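Local atomic coordinates of phosphoprotein (Spring viremia of carp virus, PDB entry 7C5Z), a protein that probably serves, as a vesiculovirus phosphoprotein, as a chaperone and polymerase cofactor in viral RNA replication, its central domain, the part described here, forming a dimer. Residues A[28-33]-A[77-82]; A[43-48]-A[70-75]; A[50-55]-A[65-70]. All coordinates share one frame; numbering follows the deposited sequence.

Interaction 1 of 3, residues A[28-33]-A[77-82]; sequences GTYVRY and EVFLPH
Strands 28-33 and 77-81 run antiparallel, with Thr29–Leu80 and Val31–Val78 as hydrogen-bonded pairs, Tyr30–Phe79 as the non-hydrogen-bonded pair between them and Arg32–Glu77 as another beyond Val31–Val78. Each hydrogen-bonded pair is closed by two backbone bonds, for example Val31 N to Val78 O at 2.8 Å.

The face bearing Tyr30, Arg32, Glu77 and Phe79 carries the charged and aromatic groups. Arg32 approaches side-on and delivers both NE and NH2 to a single oxygen, Glu77 OE1, each nitrogen 2.9 Å from it. The oxygen lies in the guanidinium plane, yet the two nitrogens reach it from the same side above the carboxylate plane, the flat groups being turned 46° apart. A bend at chi3 (-71°) swings the guanidinium back toward the neighbouring strand; Phe75 adds a cation-pi contact to it. The other carboxylate oxygen, OE2, comes 3.4 Å from Tyr30 CD2. Farther along, Phe79 sets its CD1 corner over one face of the Tyr30 ring, 3.4 Å from CZ, with the ring planes inclined at 54°.

The opposite face, with Thr29, Val31, Val78 and Leu80, is mostly aliphatic: Val31 CG2 meets Leu80 CD1 at 3.9 Å. Helix residues Gln57, Leu54 and Tyr62 of the second subunit cover Val31, Val78 and Leu80, respectively. Where strand 77-81 ends, the His82 ring folds back over Gly28, whose CA sits 3.4 Å from the ring centroid in a CH-pi contact; Lys61 of the second subunit bonds to His82 ND1 and Thr29 OG1, the latter also hydrogen-bonded to Asn24 OD1 of its own chain.

The pair thus illustrates a two-sided sheet, largely apolar where it meets the second subunit, apart from the polar bonds of Thr29 and His82, and charged and aromatic on the reverse. Concentrating two donors on Glu77 OE1 would be expected to favour the ionised carboxylate.

Interaction 2 of 3, residues A[43-48]-A[70-75]; sequences YKNLIS and DYQGDF
Asp70 OD2 is gripped from the helix by Ser48 OG, 2.7 Å away, and from a second direction by a water that also accepts from Lys44 NZ and reaches Asn45 OD1. The serine hydroxyl donates on the anti side of the carboxylate, 33° out of its plane. Ser48 OG stands anti to the backbone N (chi1 180°), a setting that carries it off the helix to meet the acid.

The other oxygen, Asp70 OD1, is used within the turn: it accepts from Gln72 N at 2.8 Å, closing an Asx turn. One carboxylate therefore shapes the start of its own loop with one oxygen and ties that loop to the helix with the other.

Lys44 supplies the second link. Its chain leaves the helix extended and then bends at chi3 and chi4, bringing NZ 2.8 Å from Gly73 O, in the carbonyl plane and on a lone pair. NZ remains 4.6 Å from Asp70 OD1, beyond a salt bridge; a second water, 2.7 Å from NZ, bridges this gap and also lies within bonding distance of Phe75 O. The ammonium should nevertheless favour the charged form of Asp70.

In the fold, the contact fastens the loop between strands 67-70 and 76-81 to the first half of helix 41-62. Leu76 of the latter strand touches both Ser48 and Asp70, while Leu36 and Val39 line the Lys44 chain. Tyr43, Leu46 and Ile47 of the same helix pack instead on the second subunit, where Tyr43 stacks with its counterpart.

Interaction 3 of 3, residues A[50-55]-A[65-70]; sequences MMRSLI and DIDLFD
Apolar contacts make up most of the meeting between Ile55, Met51 and Arg52 of the helix and Ile66 and Leu68 of the chain running back beside it. Ile55 does most of the reaching: with CG1 between its backbone N and carbonyl carbon (chi1 71°), CD1 extends to Leu68 CB at 3.6 Å and to the Asp67 carbonyl carbon, while Ile55 CB abuts Ile66 CG2 at 3.7 Å. The two Leu68 branches divide their partners. CD1 takes the selenomethionine methyl, Met51 CE, at 4.0 Å, whereas CD2 lies under one face of the Arg52 guanidinium, 3.7 Å from NH2.

Charge plays a looser part. Arg52, bent at chi3, holds NH1 4.2 Å from Asp67 OD1, too far for a salt bridge, so the attraction is probably modest. That same OD1 accepts a weak bond from Leu68 N.

Water provides the polar bridge: one molecule donates to Ile55 O at 2.9 Å and to Ile66 O at 2.8 Å, joining helix and loop backbones just before the strand starts.

Helix 50-55 and strand 67-70 run nearly antiparallel (164°), their axes 8.3 Å apart, as a helix laid along an edge strand of the sheet within this chain. Val78 of neighbouring strand 76-81 touches both Met51 and Ile66, and Ile58 continues the packing one turn on. Met50, Met51 and Leu54 also meet the second subunit, placing this layer beside the dimer interface.

Interaction 1 pairs two strands of the sheet, while interactions 2 and 3 join helix 41-62 to the edge strand and the loop after it. Interactions 1 and 3 lie on neighbouring strands, their centres about 10 Å apart, and are joined by probable backbone hydrogen bonds, such as Phe69 N to Glu77 O at 2.7 Å; Val78 CG2 meets Met51 CE at 3.5 Å. Interactions 2 and 3, with centres about 11 Å apart, follow each other along helix 41-62 and share Asp70. Interaction 2 reaches interaction 1 through Phe75, whose CE1 is 3.5 Å from Arg32 CZ. All three touch the second subunit, consistent with a fold built around dimerisation.

Interaction 1 of 3, residues A[28-33]-A[77-82]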
loop_
_atom_site.group_PDB
_atom_site.type_symbol
_atom_site.label_atom_id
_atom_site.label_comp_id
_atom_site.label_asym_id
_atom_site.label_seq_id
_atom_site.Cartn_x
_atom_site.Cartn_y
_atom_site.Cartn_z
ATOM N N GLY A 28 -3.093 15.418 12.783
ATOM C CA GLY A 28 -3.336 14.720 11.532
ATOM C C GLY A 28 -4.467 13.717 11.617
ATOM O O GLY A 28 -5.142 13.568 12.640
ATOM N N THR A 29 -4.666 13.041 10.495
ATOM C CA THR A 29 -5.623 11.954 10.369
ATOM C C THR A 29 -4.883 10.632 10.489
ATOM O O THR A 29 -3.855 10.427 9.831
ATOM C CB THR A 29 -6.338 12.045 9.016
ATOM O OG1 THR A 29 -6.969 13.336 8.901
ATOM C CG2 THR A 29 -7.391 10.978 8.888
ATOM N N TYR A 30 -5.412 9.739 11.311
ATOM C CA TYR A 30 -4.866 8.397 11.445
ATOM C C TYR A 30 -5.769 7.417 10.713
ATOM O O TYR A 30 -6.992 7.418 10.924
ATOM C CB TYR A 30 -4.748 7.994 12.912
ATOM C CG TYR A 30 -3.675 8.730 13.690
ATOM C CD1 TYR A 30 -3.899 10.008 14.191
ATOM C CD2 TYR A 30 -2.453 8.124 13.936
ATOM C CE1 TYR A 30 -2.910 10.669 14.912
ATOM C CE2 TYR A 30 -1.473 8.769 14.662
ATOM C CZ TYR A 30 -1.706 10.032 15.134
ATOM O OH TYR A 30 -0.694 10.637 15.850
ATOM N N VAL A 31 -5.166 6.588 9.864
ATOM C CA VAL A 31 -5.876 5.598 9.058
ATOM C C VAL A 31 -5.392 4.232 9.514
ATOM O O VAL A 31 -4.238 3.869 9.250
ATOM C CB VAL A 31 -5.600 5.804 7.567
ATOM C CG1 VAL A 31 -6.360 4.789 6.723
ATOM C CG2 VAL A 31 -5.930 7.256 7.179
ATOM N N ARG A 32 -6.252 3.476 10.191
ATOM C CA ARG A 32 -5.865 2.198 10.767
ATOM C C ARG A 32 -6.492 1.048 9.994
ATOM O O ARG A 32 -7.714 1.018 9.790
ATOM C CB ARG A 32 -6.260 2.096 12.236
ATOM C CG ARG A 32 -5.717 0.820 12.879
ATOM C CD ARG A 32 -5.925 0.810 14.393
ATOM N NE ARG A 32 -5.061 1.769 15.082
ATOM C CZ ARG A 32 -4.755 1.691 16.374
ATOM N NH1 ARG A 32 -5.225 0.691 17.106
ATOM N NH2 ARG A 32 -3.967 2.608 16.922
ATOM N N TYR A 33 -5.655 0.104 9.575
ATOM C CA TYR A 33 -6.068 -1.128 8.899
ATOM C C TYR A 33 -6.040 -2.252 9.929
ATOM O O TYR A 33 -4.974 -2.778 10.258
ATOM C CB TYR A 33 -5.145 -1.425 7.713
ATOM C CG TYR A 33 -5.382 -0.437 6.588
ATOM C CD1 TYR A 33 -6.416 -0.638 5.681
ATOM C CD2 TYR A 33 -4.646 0.747 6.510
ATOM C CE1 TYR A 33 -6.678 0.287 4.686
ATOM C CE2 TYR A 33 -4.903 1.681 5.510
ATOM C CZ TYR A 33 -5.916 1.436 4.615
ATOM O OH TYR A 33 -6.185 2.353 3.631
ATOM N N GLU A 77 -1.014 1.256 10.746
ATOM C CA GLU A 77 -1.627 2.572 10.882
ATOM C C GLU A 77 -0.813 3.621 10.141
ATOM O O GLU A 77 0.407 3.698 10.311
ATOM C CB GLU A 77 -1.756 2.941 12.356
ATOM C CG GLU A 77 -2.414 4.263 12.608
ATOM C CD GLU A 77 -2.618 4.489 14.084
ATOM O OE1 GLU A 77 -3.742 4.256 14.560
ATOM O OE2 GLU A 77 -1.644 4.880 14.772
ATOM N N VAL A 78 -1.479 4.427 9.318
ATOM C CA VAL A 78 -0.831 5.496 8.561
ATOM C C VAL A 78 -1.237 6.837 9.163
ATOM O O VAL A 78 -2.415 7.047 9.477
ATOM C CB VAL A 78 -1.191 5.424 7.070
ATOM C CG1 VAL A 78 -0.574 6.586 6.301
ATOM C CG2 VAL A 78 -0.703 4.103 6.479
ATOM N N PHE A 79 -0.261 7.731 9.350
ATOM C CA PHE A 79 -0.510 9.088 9.831
ATOM C C PHE A 79 -0.407 10.075 8.673
ATOM O O PHE A 79 0.616 10.132 7.979
ATOM C CB PHE A 79 0.467 9.462 10.950
ATOM C CG PHE A 79 0.376 10.887 11.380
ATOM C CD1 PHE A 79 -0.686 11.322 12.161
ATOM C CD2 PHE A 79 1.352 11.800 11.002
ATOM C CE1 PHE A 79 -0.769 12.644 12.571
ATOM C CE2 PHE A 79 1.267 13.134 11.408
ATOM C CZ PHE A 79 0.224 13.550 12.181
ATOM N N LEU A 80 -1.472 10.840 8.469
ATOM C CA LEU A 80 -1.532 11.849 7.416
ATOM C C LEU A 80 -1.596 13.229 8.061
ATOM O O LEU A 80 -2.658 13.632 8.554
ATOM C CB LEU A 80 -2.762 11.616 6.530
ATOM C CG LEU A 80 -2.974 10.216 5.932
ATOM C CD1 LEU A 80 -4.279 10.197 5.153
ATOM C CD2 LEU A 80 -1.831 9.866 5.031
ATOM N N PRO A 81 -0.507 13.995 8.092
ATOM C CA PRO A 81 -0.548 15.293 8.783
ATOM C C PRO A 81 -1.486 16.282 8.103
ATOM O O PRO A 81 -1.637 16.291 6.877
ATOM C CB PRO A 81 0.908 15.780 8.729
ATOM C CG PRO A 81 1.567 14.982 7.645
ATOM C CD PRO A 81 0.811 13.681 7.511
ATOM N N HIS A 82 -2.120 17.134 8.929
ATOM C CA HIS A 82 -2.999 18.159 8.372
ATOM C C HIS A 82 -2.207 19.176 7.558
ATOM O O HIS A 82 -2.681 19.653 6.522
ATOM C CB HIS A 82 -3.765 18.900 9.471
ATOM C CG HIS A 82 -4.679 18.039 10.295
ATOM N ND1 HIS A 82 -5.520 17.089 9.749
ATOM C CD2 HIS A 82 -4.914 18.027 11.628
ATOM C CE1 HIS A 82 -6.212 16.511 10.716
ATOM N NE2 HIS A 82 -5.867 17.065 11.865
#

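Interaction 2 of 3, residues A[43-48]-A[70-75]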
loop_
_atom_site.group_PDB
_atom_site.type_symbol
_atom_site.label_atom_id
_atom_site.label_comp_id
_atom_site.label_asym_id
_atom_site.label_seq_id
_atom_site.Cartn_x
_atom_site.Cartn_y
_atom_site.Cartn_z
ATOM N N TYR A 43 3.899 -12.059 4.566
ATOM C CA TYR A 43 3.214 -11.113 3.697
ATOM C C TYR A 43 2.816 -9.838 4.428
ATOM O O TYR A 43 2.790 -8.768 3.811
ATOM C CB TYR A 43 1.998 -11.772 3.060
ATOM C CG TYR A 43 2.397 -12.630 1.893
ATOM C CD1 TYR A 43 2.996 -12.069 0.776
ATOM C CD2 TYR A 43 2.208 -14.013 1.914
ATOM C CE1 TYR A 43 3.373 -12.846 -0.295
ATOM C CE2 TYR A 43 2.590 -14.804 0.846
ATOM C CZ TYR A 43 3.174 -14.225 -0.258
ATOM O OH TYR A 43 3.553 -15.024 -1.314
ATOM N N LYS A 44 2.495 -9.918 5.718
ATOM C CA LYS A 44 2.246 -8.689 6.462
ATOM C C LYS A 44 3.472 -7.785 6.440
ATOM O O LYS A 44 3.348 -6.568 6.230
ATOM C CB LYS A 44 1.817 -9.006 7.894
ATOM C CG LYS A 44 1.236 -7.798 8.616
ATOM C CD LYS A 44 0.401 -8.204 9.816
ATOM C CE LYS A 44 1.270 -8.762 10.929
ATOM N NZ LYS A 44 1.982 -7.699 11.693
ATOM N N ASN A 45 4.662 -8.361 6.630
ATOM C CA ASN A 45 5.886 -7.565 6.591
ATOM C C ASN A 45 6.137 -6.983 5.199
ATOM O O ASN A 45 6.592 -5.836 5.074
ATOM C CB ASN A 45 7.078 -8.409 7.046
ATOM C CG ASN A 45 7.047 -8.717 8.534
ATOM O OD1 ASN A 45 6.407 -8.012 9.322
ATOM N ND2 ASN A 45 7.743 -9.783 8.930
ATOM N N LEU A 46 5.848 -7.748 4.143
ATOM C CA LEU A 46 5.994 -7.228 2.787
ATOM C C LEU A 46 5.045 -6.063 2.558
ATOM O O LEU A 46 5.448 -5.012 2.041
ATOM C CB LEU A 46 5.737 -8.334 1.761
ATOM C CG LEU A 46 5.694 -7.880 0.303
ATOM C CD1 LEU A 46 7.022 -7.279 -0.139
ATOM C CD2 LEU A 46 5.328 -9.065 -0.601
ATOM N N ILE A 47 3.792 -6.216 2.972
ATOM C CA ILE A 47 2.817 -5.143 2.801
ATOM C C ILE A 47 3.251 -3.897 3.558
ATOM O O ILE A 47 3.153 -2.776 3.042
ATOM C CB ILE A 47 1.423 -5.632 3.233
ATOM C CG1 ILE A 47 0.896 -6.643 2.214
ATOM C CG2 ILE A 47 0.446 -4.457 3.395
ATOM C CD1 ILE A 47 -0.347 -7.393 2.695
ATOM N N SER A 48 3.755 -4.069 4.783
ATOM C CA SER A 48 4.223 -2.933 5.558
ATOM C C SER A 48 5.356 -2.214 4.836
ATOM O O SER A 48 5.361 -0.977 4.764
ATOM C CB SER A 48 4.658 -3.406 6.948
ATOM O OG SER A 48 5.128 -2.322 7.742
ATOM N N ASP A 70 3.873 0.541 12.690
ATOM C CA ASP A 70 3.794 -0.915 12.613
ATOM C C ASP A 70 4.399 -1.466 13.897
ATOM O O ASP A 70 5.572 -1.202 14.184
ATOM C CB ASP A 70 4.553 -1.400 11.368
ATOM C CG ASP A 70 4.581 -2.904 11.220
ATOM O OD1 ASP A 70 4.005 -3.634 12.047
ATOM O OD2 ASP A 70 5.205 -3.352 10.228
ATOM N N TYR A 71 3.590 -2.168 14.702
ATOM C CA TYR A 71 4.066 -2.767 15.949
ATOM C C TYR A 71 4.199 -4.280 15.843
ATOM O O TYR A 71 4.299 -4.959 16.872
ATOM C CB TYR A 71 3.138 -2.402 17.107
ATOM C CG TYR A 71 2.892 -0.916 17.205
ATOM C CD1 TYR A 71 1.851 -0.321 16.491
ATOM C CD2 TYR A 71 3.710 -0.097 17.985
ATOM C CE1 TYR A 71 1.626 1.030 16.552
ATOM C CE2 TYR A 71 3.473 1.292 18.055
ATOM C CZ TYR A 71 2.429 1.832 17.331
ATOM O OH TYR A 71 2.155 3.182 17.355
ATOM N N GLN A 72 4.187 -4.816 14.615
ATOM C CA GLN A 72 4.181 -6.256 14.358
ATOM C C GLN A 72 3.050 -6.952 15.113
ATOM O O GLN A 72 3.234 -7.989 15.759
ATOM C CB GLN A 72 5.550 -6.863 14.680
ATOM C CG GLN A 72 6.660 -6.073 13.993
ATOM C CD GLN A 72 7.809 -6.919 13.479
ATOM O OE1 GLN A 72 8.180 -7.923 14.086
ATOM N NE2 GLN A 72 8.395 -6.498 12.356
ATOM N N GLY A 73 1.856 -6.373 15.003
ATOM C CA GLY A 73 0.654 -6.894 15.631
ATOM C C GLY A 73 -0.447 -7.055 14.598
ATOM O O GLY A 73 -0.197 -7.402 13.437
ATOM N N ASP A 74 -1.688 -6.808 15.024
ATOM C CA ASP A 74 -2.829 -7.092 14.159
ATOM C C ASP A 74 -3.333 -5.880 13.381
ATOM O O ASP A 74 -4.413 -5.955 12.785
ATOM C CB ASP A 74 -3.985 -7.728 14.947
ATOM C CG ASP A 74 -4.490 -6.870 16.092
ATOM O OD1 ASP A 74 -4.524 -5.625 15.979
ATOM O OD2 ASP A 74 -4.898 -7.468 17.114
ATOM N N PHE A 75 -2.586 -4.783 13.346
ATOM C CA PHE A 75 -2.996 -3.649 12.525
ATOM C C PHE A 75 -1.771 -2.927 11.975
ATOM O O PHE A 75 -0.651 -3.085 12.466
ATOM C CB PHE A 75 -3.889 -2.672 13.307
ATOM C CG PHE A 75 -3.164 -1.908 14.383
ATOM C CD1 PHE A 75 -2.560 -0.694 14.103
ATOM C CD2 PHE A 75 -3.112 -2.405 15.674
ATOM C CE1 PHE A 75 -1.914 0.018 15.105
ATOM C CE2 PHE A 75 -2.461 -1.711 16.668
ATOM C CZ PHE A 75 -1.863 -0.501 16.384
HETATM O O HOH W 1 1.455 -5.099 12.142
HETATM O O HOH W 2 3.934 -6.090 10.149
#

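Interaction 3 of 3, residues A[50-55]-A[65-70]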
loop_
_atom_site.group_PDB
_atom_site.type_symbol
_atom_site.label_atom_id
_atom_site.label_comp_id
_atom_site.label_asym_id
_atom_site.label_seq_id
_atom_site.Cartn_x
_atom_site.Cartn_y
_atom_site.Cartn_z
HETATM N N MSE A 50 6.031 -2.239 1.560
HETATM C CA MSE A 50 5.505 -1.605 0.358
HETATM C C MSE A 50 4.761 -0.316 0.725
HETATM O O MSE A 50 4.930 0.708 0.064
HETATM C CB MSE A 50 4.598 -2.563 -0.398
HETATM C CG MSE A 50 5.364 -3.751 -0.957
HETATM SE SE MSE A 50 4.255 -4.839 -2.142
HETATM C CE MSE A 50 3.394 -3.380 -3.129
HETATM N N MSE A 51 3.950 -0.366 1.780
HETATM C CA MSE A 51 3.259 0.846 2.227
HETATM C C MSE A 51 4.264 1.916 2.627
HETATM O O MSE A 51 4.115 3.083 2.248
HETATM C CB MSE A 51 2.307 0.530 3.381
HETATM C CG MSE A 51 1.154 -0.328 2.943
HETATM SE SE MSE A 51 -0.018 -0.834 4.428
HETATM C CE MSE A 51 -0.361 0.925 5.081
ATOM N N ARG A 52 5.293 1.534 3.388
ATOM C CA ARG A 52 6.271 2.523 3.826
ATOM C C ARG A 52 6.978 3.166 2.636
ATOM O O ARG A 52 7.183 4.392 2.613
ATOM C CB ARG A 52 7.269 1.873 4.787
ATOM C CG ARG A 52 8.177 2.869 5.472
ATOM C CD ARG A 52 9.183 2.171 6.370
ATOM N NE ARG A 52 8.577 1.360 7.425
ATOM C CZ ARG A 52 8.104 1.845 8.572
ATOM N NH1 ARG A 52 8.134 3.151 8.817
ATOM N NH2 ARG A 52 7.591 1.021 9.480
ATOM N N SER A 53 7.317 2.366 1.622
ATOM C CA SER A 53 7.961 2.897 0.425
ATOM C C SER A 53 7.025 3.849 -0.310
ATOM O O SER A 53 7.412 4.962 -0.691
ATOM C CB SER A 53 8.392 1.745 -0.493
ATOM O OG SER A 53 8.557 2.183 -1.838
ATOM N N LEU A 54 5.775 3.436 -0.497
ATOM C CA LEU A 54 4.835 4.251 -1.253
ATOM C C LEU A 54 4.538 5.567 -0.547
ATOM O O LEU A 54 4.526 6.625 -1.185
ATOM C CB LEU A 54 3.545 3.470 -1.506
ATOM C CG LEU A 54 2.505 4.197 -2.343
ATOM C CD1 LEU A 54 3.057 4.653 -3.692
ATOM C CD2 LEU A 54 1.305 3.288 -2.556
ATOM N N ILE A 55 4.272 5.536 0.766
ATOM C CA ILE A 55 3.985 6.805 1.447
ATOM C C ILE A 55 5.222 7.697 1.467
ATOM O O ILE A 55 5.104 8.927 1.538
ATOM C CB ILE A 55 3.427 6.581 2.868
ATOM C CG1 ILE A 55 4.508 6.050 3.808
ATOM C CG2 ILE A 55 2.227 5.660 2.831
ATOM C CD1 ILE A 55 4.025 5.774 5.260
ATOM N N ASP A 65 4.659 14.988 5.651
ATOM C CA ASP A 65 5.415 13.982 6.410
ATOM C C ASP A 65 4.497 12.820 6.800
ATOM O O ASP A 65 4.174 12.596 7.966
ATOM C CB ASP A 65 6.057 14.615 7.639
ATOM C CG ASP A 65 7.142 15.617 7.284
ATOM O OD1 ASP A 65 7.811 15.425 6.246
ATOM O OD2 ASP A 65 7.313 16.597 8.043
ATOM N N ILE A 66 4.041 12.092 5.781
ATOM C CA ILE A 66 3.229 10.896 6.015
ATOM C C ILE A 66 4.090 9.819 6.660
ATOM O O ILE A 66 5.247 9.620 6.265
ATOM C CB ILE A 66 2.621 10.410 4.689
ATOM C CG1 ILE A 66 1.821 11.537 4.021
ATOM C CG2 ILE A 66 1.734 9.170 4.899
ATOM C CD1 ILE A 66 1.418 11.215 2.596
ATOM N N ASP A 67 3.546 9.125 7.669
ATOM C CA ASP A 67 4.327 8.095 8.354
ATOM C C ASP A 67 3.496 6.838 8.578
ATOM O O ASP A 67 2.268 6.846 8.487
ATOM C CB ASP A 67 4.869 8.580 9.700
ATOM C CG ASP A 67 6.147 7.848 10.114
ATOM O OD1 ASP A 67 6.681 7.024 9.322
ATOM O OD2 ASP A 67 6.619 8.105 11.244
ATOM N N LEU A 68 4.195 5.756 8.902
ATOM C CA LEU A 68 3.591 4.452 9.112
ATOM C C LEU A 68 3.948 3.969 10.507
ATOM O O LEU A 68 5.106 4.090 10.930
ATOM C CB LEU A 68 4.095 3.455 8.069
ATOM C CG LEU A 68 3.694 2.003 8.266
ATOM C CD1 LEU A 68 2.223 1.830 7.983
ATOM C CD2 LEU A 68 4.563 1.124 7.364
ATOM N N PHE A 69 2.954 3.435 11.218
ATOM C CA PHE A 69 3.146 2.845 12.541
ATOM C C PHE A 69 2.844 1.352 12.461
ATOM O O PHE A 69 1.704 0.950 12.184
ATOM C CB PHE A 69 2.269 3.550 13.583
ATOM C CG PHE A 69 2.654 4.985 13.795
ATOM C CD1 PHE A 69 3.686 5.303 14.661
ATOM C CD2 PHE A 69 2.031 6.003 13.107
ATOM C CE1 PHE A 69 4.075 6.622 14.856
ATOM C CE2 PHE A 69 2.413 7.328 13.302
ATOM C CZ PHE A 69 3.439 7.633 14.170
ATOM N N ASP A 70 3.873 0.541 12.690
ATOM C CA ASP A 70 3.794 -0.915 12.613
ATOM C C ASP A 70 4.399 -1.466 13.897
ATOM O O ASP A 70 5.572 -1.202 14.184
ATOM C CB ASP A 70 4.553 -1.400 11.368
ATOM C CG ASP A 70 4.581 -2.904 11.220
ATOM O OD1 ASP A 70 4.005 -3.634 12.047
ATOM O OD2 ASP A 70 5.205 -3.352 10.228
HETATM O O HOH W 3 5.996 10.555 3.756
#